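Side-chain contacts in methylocystis parvus OBBP MbnE (Methylocystis parvus OBBP, PDB 5ICQ), which probably binds the copper-chelating peptide methanobactin in the periplasm, as a solute-binding protein of the kind that serves peptide transporters: residues N354-L359 with P569-S574; R286-T289 with R293-T296. One frame throughout, in Å; residues are numbered along the deposited sequence.

Contact 1 (N354-L359 with P569-S574)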
ATOM      1  N   ASN A 354     -12.687   8.841  22.659  1.00 16.67           N
ATOM      2  CA  ASN A 354     -11.786   9.229  23.739  1.00 16.48           C
ATOM      3  C   ASN A 354     -10.371   9.536  23.277  1.00 18.25           C
ATOM      4  O   ASN A 354      -9.665  10.295  23.952  1.00 20.19           O
ATOM      5  CB  ASN A 354     -11.749   8.136  24.812  1.00 20.29           C
ATOM      6  CG  ASN A 354     -12.919   8.235  25.773  1.00 20.33           C
ATOM      7  OD1 ASN A 354     -12.881   9.004  26.733  1.00 29.84           O
ATOM      8  ND2 ASN A 354     -13.977   7.481  25.503  1.00 18.87           N
ATOM      9  N   TYR A 355      -9.914   8.963  22.165  1.00 14.17           N
ATOM     10  CA  TYR A 355      -8.554   9.238  21.715  1.00  8.48           C
ATOM     11  C   TYR A 355      -8.469   9.959  20.382  1.00 12.56           C
ATOM     12  O   TYR A 355      -7.466  10.634  20.129  1.00 13.97           O
ATOM     13  CB  TYR A 355      -7.738   7.939  21.602  1.00 13.14           C
ATOM     14  CG  TYR A 355      -7.445   7.295  22.933  1.00 13.10           C
ATOM     15  CD1 TYR A 355      -6.650   7.947  23.862  1.00 21.79           C
ATOM     16  CD2 TYR A 355      -7.950   6.042  23.256  1.00 16.95           C
ATOM     17  CE1 TYR A 355      -6.370   7.381  25.083  1.00 25.22           C
ATOM     18  CE2 TYR A 355      -7.666   5.455  24.489  1.00 16.34           C
ATOM     19  CZ  TYR A 355      -6.873   6.139  25.394  1.00 20.99           C
ATOM     20  OH  TYR A 355      -6.568   5.606  26.628  1.00 18.33           O
ATOM     21  N   TYR A 356      -9.468   9.832  19.513  1.00 12.76           N
ATOM     22  CA  TYR A 356      -9.273  10.244  18.126  1.00 15.53           C
ATOM     23  C   TYR A 356     -10.259  11.313  17.679  1.00 16.42           C
ATOM     24  O   TYR A 356     -10.422  11.524  16.470  1.00 12.90           O
ATOM     25  CB  TYR A 356      -9.341   9.028  17.202  1.00 11.07           C
ATOM     26  CG  TYR A 356      -8.341   7.963  17.610  1.00 12.66           C
ATOM     27  CD1 TYR A 356      -6.973   8.232  17.623  1.00 14.22           C
ATOM     28  CD2 TYR A 356      -8.765   6.696  17.985  1.00 13.52           C
ATOM     29  CE1 TYR A 356      -6.051   7.256  18.001  1.00 16.04           C
ATOM     30  CE2 TYR A 356      -7.853   5.715  18.366  1.00 16.29           C
ATOM     31  CZ  TYR A 356      -6.504   6.001  18.371  1.00 17.40           C
ATOM     32  OH  TYR A 356      -5.612   5.018  18.745  1.00 19.18           O
ATOM     33  N   ALA A 357     -10.901  11.995  18.629  1.00 13.16           N
ATOM     34  CA  ALA A 357     -11.817  13.102  18.347  1.00 23.97           C
ATOM     35  C   ALA A 357     -12.946  12.673  17.419  1.00 21.91           C
ATOM     36  O   ALA A 357     -13.501  13.491  16.678  1.00 17.91           O
ATOM     37  CB  ALA A 357     -11.071  14.315  17.774  1.00 22.45           C
ATOM     38  N   GLY A 358     -13.292  11.386  17.456  1.00 13.87           N
ATOM     39  CA  GLY A 358     -14.354  10.853  16.619  1.00 12.41           C
ATOM     40  C   GLY A 358     -14.062  10.840  15.135  1.00 16.08           C
ATOM     41  O   GLY A 358     -14.984  10.667  14.333  1.00 16.55           O
ATOM     42  N   LEU A 359     -12.799  10.974  14.742  1.00 11.08           N
ATOM     43  CA  LEU A 359     -12.468  11.190  13.338  1.00  7.27           C
ATOM     44  C   LEU A 359     -12.319   9.910  12.526  1.00 13.16           C
ATOM     45  O   LEU A 359     -12.292   9.978  11.291  1.00 13.70           O
ATOM     46  CB  LEU A 359     -11.167  11.993  13.228  1.00 10.27           C
ATOM     47  CG  LEU A 359     -11.317  13.448  13.695  1.00 18.99           C
ATOM     48  CD1 LEU A 359      -9.955  14.112  13.796  1.00 11.91           C
ATOM     49  CD2 LEU A 359     -12.231  14.234  12.746  1.00 21.54           C
ATOM     50  N   PRO A 569     -10.573  -6.284  13.504  1.00  8.52           N
ATOM     51  CA  PRO A 569     -10.266  -5.115  12.674  1.00 10.90           C
ATOM     52  C   PRO A 569     -10.302  -3.856  13.519  1.00  9.45           C
ATOM     53  O   PRO A 569     -11.142  -3.714  14.411  1.00 10.20           O
ATOM     54  CB  PRO A 569     -11.380  -5.110  11.619  1.00 17.96           C
ATOM     55  CG  PRO A 569     -12.070  -6.432  11.745  1.00 14.78           C
ATOM     56  CD  PRO A 569     -11.868  -6.894  13.159  1.00 10.01           C
ATOM     57  N   LEU A 570      -9.381  -2.940  13.221  1.00 10.14           N
ATOM     58  CA  LEU A 570      -9.346  -1.660  13.914  1.00 11.74           C
ATOM     59  C   LEU A 570     -10.061  -0.604  13.067  1.00 10.08           C
ATOM     60  O   LEU A 570     -11.271  -0.721  12.848  1.00 10.01           O
ATOM     61  CB  LEU A 570      -7.901  -1.279  14.254  1.00  7.45           C
ATOM     62  CG  LEU A 570      -7.375  -2.112  15.440  1.00  9.92           C
ATOM     63  CD1 LEU A 570      -5.873  -1.937  15.633  1.00  9.28           C
ATOM     64  CD2 LEU A 570      -8.117  -1.757  16.736  1.00 12.44           C
ATOM     65  N   PHE A 571      -9.360   0.418  12.582  1.00  7.10           N
ATOM     66  CA  PHE A 571     -10.073   1.583  12.056  1.00  9.02           C
ATOM     67  C   PHE A 571      -9.175   2.375  11.112  1.00 10.35           C
ATOM     68  O   PHE A 571      -7.957   2.182  11.075  1.00 10.46           O
ATOM     69  CB  PHE A 571     -10.567   2.463  13.206  1.00 10.97           C
ATOM     70  CG  PHE A 571      -9.532   2.678  14.275  1.00 11.99           C
ATOM     71  CD1 PHE A 571      -8.617   3.707  14.175  1.00 18.57           C
ATOM     72  CD2 PHE A 571      -9.470   1.833  15.376  1.00 12.74           C
ATOM     73  CE1 PHE A 571      -7.652   3.900  15.159  1.00 25.58           C
ATOM     74  CE2 PHE A 571      -8.513   2.022  16.360  1.00 15.09           C
ATOM     75  CZ  PHE A 571      -7.607   3.052  16.252  1.00 16.43           C
ATOM     76  N   HIS A 572      -9.795   3.287  10.356  1.00  8.60           N
ATOM     77  CA  HIS A 572      -9.081   4.055   9.346  1.00 11.57           C
ATOM     78  C   HIS A 572      -9.767   5.402   9.177  1.00 10.05           C
ATOM     79  O   HIS A 572     -10.881   5.617   9.652  1.00  9.38           O
ATOM     80  CB  HIS A 572      -9.025   3.297   8.011  1.00 12.83           C
ATOM     81  CG  HIS A 572     -10.373   3.067   7.399  1.00  9.48           C
ATOM     82  ND1 HIS A 572     -11.119   1.931   7.640  1.00  9.07           N
ATOM     83  CD2 HIS A 572     -11.112   3.833   6.560  1.00  9.83           C
ATOM     84  CE1 HIS A 572     -12.262   2.009   6.981  1.00 14.73           C
ATOM     85  NE2 HIS A 572     -12.286   3.154   6.317  1.00 10.33           N
ATOM     86  N   ALA A 573      -9.072   6.328   8.506  1.00 10.20           N
ATOM     87  CA  ALA A 573      -9.667   7.590   8.092  1.00 12.96           C
ATOM     88  C   ALA A 573     -10.295   7.404   6.713  1.00  9.99           C
ATOM     89  O   ALA A 573      -9.647   6.884   5.797  1.00 12.54           O
ATOM     90  CB  ALA A 573      -8.610   8.697   8.057  1.00 13.86           C
ATOM     91  N   SER A 574     -11.563   7.798   6.572  1.00 10.06           N
ATOM     92  CA  SER A 574     -12.228   7.621   5.285  1.00 14.25           C
ATOM     93  C   SER A 574     -11.663   8.558   4.239  1.00 15.58           C
ATOM     94  O   SER A 574     -11.750   8.267   3.044  1.00 12.59           O
ATOM     95  CB  SER A 574     -13.739   7.840   5.418  1.00 21.84           C
ATOM     96  OG  SER A 574     -14.348   6.762   6.100  1.00 29.29           O
TER
HETATM   97  O   HOH W   1     -12.995   8.635   8.965  1.00 17.34           O
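Two aromatic rings, Tyr356 and Phe571, make a small apolar contact where the chain leaving helix 348-355 passes strand 567-572 of the mixed sheet in this solute-binding protein. The ring of Tyr356 reaches Phe571 through its CE2 side, with CE2 of Tyr356 3.4 Å from CZ of Phe571. CE1 of Phe571 lies next to the same carbon, while the tyrosine OH passes CZ of the phenylalanine. The ring planes are inclined at 46° with centroids 5.1 Å apart, an oblique pairing. In Phe571, CG placed between the backbone N and the carbonyl carbon (chi1 45°) turns the ring toward the tyrosine. The two side chains cross at about a right angle. On one face of the Tyr356 ring sits CB of the preceding Tyr355, 3.7 Å above the ring centre. Beyond the pair, Tyr360 meets both rings, Phe348 packs on Phe571, and Leu458 of helix 453-467 touches both side chains.

Tyr356 also starts a type I' turn, closed by the bond from Leu359 N to Tyr356 O at 3.0 Å. After the turn, a water links the two segments: it donates to Leu359 O at 2.8 Å and accepts from Ser574 N at 2.9 Å. The contact therefore divides its chemistry, joining carbon surfaces at the rings and backbone polar groups through solvent, while the hydroxyl of Tyr356 is satisfied separately by a hydrogen bond to Asp454.

Contact 2 (R286-T289 with R293-T296). With SO4 (sulfate ion), chain E.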
ATOM      1  N   ARG A 286       1.266  19.589   3.138  1.00  9.34           N
ATOM      2  CA  ARG A 286       1.446  18.544   4.137  1.00 11.59           C
ATOM      3  C   ARG A 286       0.245  17.607   4.138  1.00 14.85           C
ATOM      4  O   ARG A 286      -0.887  18.009   3.835  1.00 12.64           O
ATOM      5  CB  ARG A 286       1.673  19.125   5.545  1.00 16.77           C
ATOM      6  CG  ARG A 286       0.525  19.949   6.105  1.00 16.32           C
ATOM      7  CD  ARG A 286       0.869  20.497   7.507  1.00 15.84           C
ATOM      8  NE  ARG A 286       0.652  19.510   8.561  1.00 13.68           N
ATOM      9  CZ  ARG A 286       1.606  18.807   9.173  1.00 14.85           C
ATOM     10  NH1 ARG A 286       2.888  18.968   8.855  1.00 18.10           N
ATOM     11  NH2 ARG A 286       1.267  17.936  10.121  1.00 17.80           N
ATOM     12  N   ASP A 287       0.522  16.339   4.446  1.00  9.26           N
ATOM     13  CA  ASP A 287      -0.492  15.358   4.817  1.00 11.72           C
ATOM     14  C   ASP A 287      -0.587  15.299   6.337  1.00 17.60           C
ATOM     15  O   ASP A 287       0.435  15.193   7.018  1.00 18.91           O
ATOM     16  CB  ASP A 287      -0.132  13.973   4.272  1.00 20.89           C
ATOM     17  CG  ASP A 287      -0.105  13.927   2.767  1.00 26.56           C
ATOM     18  OD1 ASP A 287      -1.064  14.423   2.139  1.00 28.61           O
ATOM     19  OD2 ASP A 287       0.879  13.397   2.212  1.00 29.71           O
ATOM     20  N   GLU A 288      -1.806  15.353   6.870  1.00 15.11           N
ATOM     21  CA  GLU A 288      -2.023  15.285   8.307  1.00 12.55           C
ATOM     22  C   GLU A 288      -2.391  13.862   8.700  1.00 17.55           C
ATOM     23  O   GLU A 288      -3.313  13.277   8.124  1.00 16.93           O
ATOM     24  CB  GLU A 288      -3.129  16.248   8.745  1.00 12.28           C
ATOM     25  CG  GLU A 288      -3.249  16.370  10.238  1.00 11.46           C
ATOM     26  CD  GLU A 288      -1.933  16.753  10.860  1.00 17.33           C
ATOM     27  OE1 GLU A 288      -1.304  15.893  11.521  1.00 18.23           O
ATOM     28  OE2 GLU A 288      -1.523  17.907  10.656  1.00 18.59           O
ATOM     29  N   THR A 289      -1.675  13.308   9.687  1.00 15.62           N
ATOM     30  CA  THR A 289      -2.001  11.989  10.220  1.00 18.31           C
ATOM     31  C   THR A 289      -2.312  12.007  11.710  1.00 21.71           C
ATOM     32  O   THR A 289      -2.661  10.958  12.263  1.00 18.74           O
ATOM     33  CB  THR A 289      -0.857  10.994   9.962  1.00 22.57           C
ATOM     34  OG1 THR A 289       0.376  11.562  10.410  1.00 25.59           O
ATOM     35  CG2 THR A 289      -0.743  10.678   8.474  1.00 32.22           C
ATOM     36  N   ARG A 293      -3.911  17.080  15.992  1.00 14.66           N
ATOM     37  CA  ARG A 293      -3.552  18.276  15.243  1.00 17.55           C
ATOM     38  C   ARG A 293      -4.649  18.641  14.254  1.00 15.72           C
ATOM     39  O   ARG A 293      -5.025  19.811  14.141  1.00 16.99           O
ATOM     40  CB  ARG A 293      -2.222  18.056  14.523  1.00 19.92           C
ATOM     41  CG  ARG A 293      -1.445  19.312  14.221  1.00 33.32           C
ATOM     42  CD  ARG A 293       0.039  18.979  14.223  1.00 33.30           C
ATOM     43  NE  ARG A 293       0.290  17.758  13.478  1.00 41.68           N
ATOM     44  CZ  ARG A 293       1.351  16.981  13.653  1.00 39.07           C
ATOM     45  NH1 ARG A 293       2.270  17.300  14.557  1.00 41.45           N
ATOM     46  NH2 ARG A 293       1.481  15.880  12.928  1.00 36.43           N
ATOM     47  N   TRP A 294      -5.183  17.645  13.542  1.00 14.52           N
ATOM     48  CA  TRP A 294      -6.298  17.903  12.636  1.00 12.30           C
ATOM     49  C   TRP A 294      -7.465  18.510  13.391  1.00 17.24           C
ATOM     50  O   TRP A 294      -8.097  19.460  12.912  1.00 14.26           O
ATOM     51  CB  TRP A 294      -6.713  16.599  11.943  1.00 14.69           C
ATOM     52  CG  TRP A 294      -7.652  16.751  10.760  1.00 17.44           C
ATOM     53  CD1 TRP A 294      -8.915  16.244  10.653  1.00 18.52           C
ATOM     54  CD2 TRP A 294      -7.386  17.434   9.517  1.00 15.99           C
ATOM     55  NE1 TRP A 294      -9.454  16.567   9.421  1.00 16.81           N
ATOM     56  CE2 TRP A 294      -8.534  17.291   8.707  1.00 16.05           C
ATOM     57  CE3 TRP A 294      -6.286  18.141   9.010  1.00 14.98           C
ATOM     58  CZ2 TRP A 294      -8.617  17.835   7.417  1.00 12.70           C
ATOM     59  CZ3 TRP A 294      -6.364  18.674   7.727  1.00 18.72           C
ATOM     60  CH2 TRP A 294      -7.527  18.517   6.945  1.00 12.70           C
ATOM     61  N   SER A 295      -7.728  18.006  14.603  1.00 12.50           N
ATOM     62  CA  SER A 295      -8.890  18.445  15.367  1.00 18.37           C
ATOM     63  C   SER A 295      -8.732  19.872  15.882  1.00 22.58           C
ATOM     64  O   SER A 295      -9.685  20.656  15.831  1.00 25.18           O
ATOM     65  CB  SER A 295      -9.146  17.480  16.526  1.00 20.24           C
ATOM     66  OG  SER A 295     -10.238  17.921  17.302  1.00 34.93           O
ATOM     67  N   THR A 296      -7.545  20.242  16.384  1.00 20.80           N
ATOM     68  CA  THR A 296      -7.399  21.529  17.057  1.00 26.72           C
ATOM     69  C   THR A 296      -6.213  22.376  16.615  1.00 26.87           C
ATOM     70  O   THR A 296      -6.076  23.504  17.102  1.00 29.60           O
ATOM     71  CB  THR A 296      -7.298  21.330  18.583  1.00 29.82           C
ATOM     72  OG1 THR A 296      -6.145  20.536  18.887  1.00 30.91           O
ATOM     73  CG2 THR A 296      -8.544  20.642  19.128  1.00 28.95           C
TER
HETATM   74  S   SO4 E 704       3.471  13.433  14.855  1.00 69.83           S
HETATM   75  O1  SO4 E 704       4.681  13.121  14.102  1.00 70.61           O
HETATM   76  O2  SO4 E 704       3.446  12.648  16.085  1.00 74.87           O
HETATM   77  O3  SO4 E 704       3.449  14.854  15.192  1.00 66.84           O
HETATM   78  O4  SO4 E 704       2.310  13.100  14.038  1.00 69.83           O
HETATM   79  O   HOH W   2       1.070  14.279   9.982  1.00 35.13           O
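A salt-bridge network of Arg286, Glu288 and Arg293 ties strand 285-288 to helix 291-296, which follows it after a short connection. Arg293 grips the carboxylate side-on: NE and NH2 of Arg293 both donate to OE1 of Glu288, each at 3.1 Å, and the oxygen lies close to the guanidinium plane. The bond from NH2 uses the syn lone pair of OE1, whereas the NE proton arrives on the syn side but 28° out of the carboxylate plane. OE2 is shared by Arg286 and the hydroxyl of Tyr298; NH2 of Arg286 lies 2.8 Å from OE2 of Glu288 in a nearly straight bond (169°) that meets the oxygen from above the carboxylate plane. The backbone N of Ser290 bonds to OE1. A bend at chi2 swings the glutamate's carboxylate toward the arginines, while its CB and CG, with CG anti to the backbone N, lie along the indole, Glu288 CG being 3.7 Å from CE3 of Trp294.

Drawn to the same carboxylate, the arginines come close, NH2 of Arg286 lying over one face of the Arg293 guanidinium and the two planes 86° apart; the shared anion probably offsets much of their mutual charge. A glutamine in place of Glu288 would probably leave both guanidinium groups without their common counter-charge and freer to turn. The far edge of Arg293 binds a sulfate, probably from the crystallisation liquor, with weak bonds from NH2 and with NH1 of Arg293 lying 2.8 Å from sulfate O3.

In the fold
Contact 2 comes first along the chain and closes before contact 1 opens; their centres lie 13 Å apart on the same side of the chain's centre. Their strands belong to different sheets: 285-288 to a three-stranded antiparallel sheet, 567-572 to the mixed sheet that also holds 322-326. Strand 576-581, pairing with 285-288, follows shortly after 567-572, so the chain passes from one sheet to the other beside both contacts. The two also touch through helix 291-296, where Leu359 CD1 lies 3.9 Å from Trp294 CD1 and Ala357 meets Ser295. The turn after helix 348-355 thus joins the salt-bridged strand-helix unit to the mixed sheet.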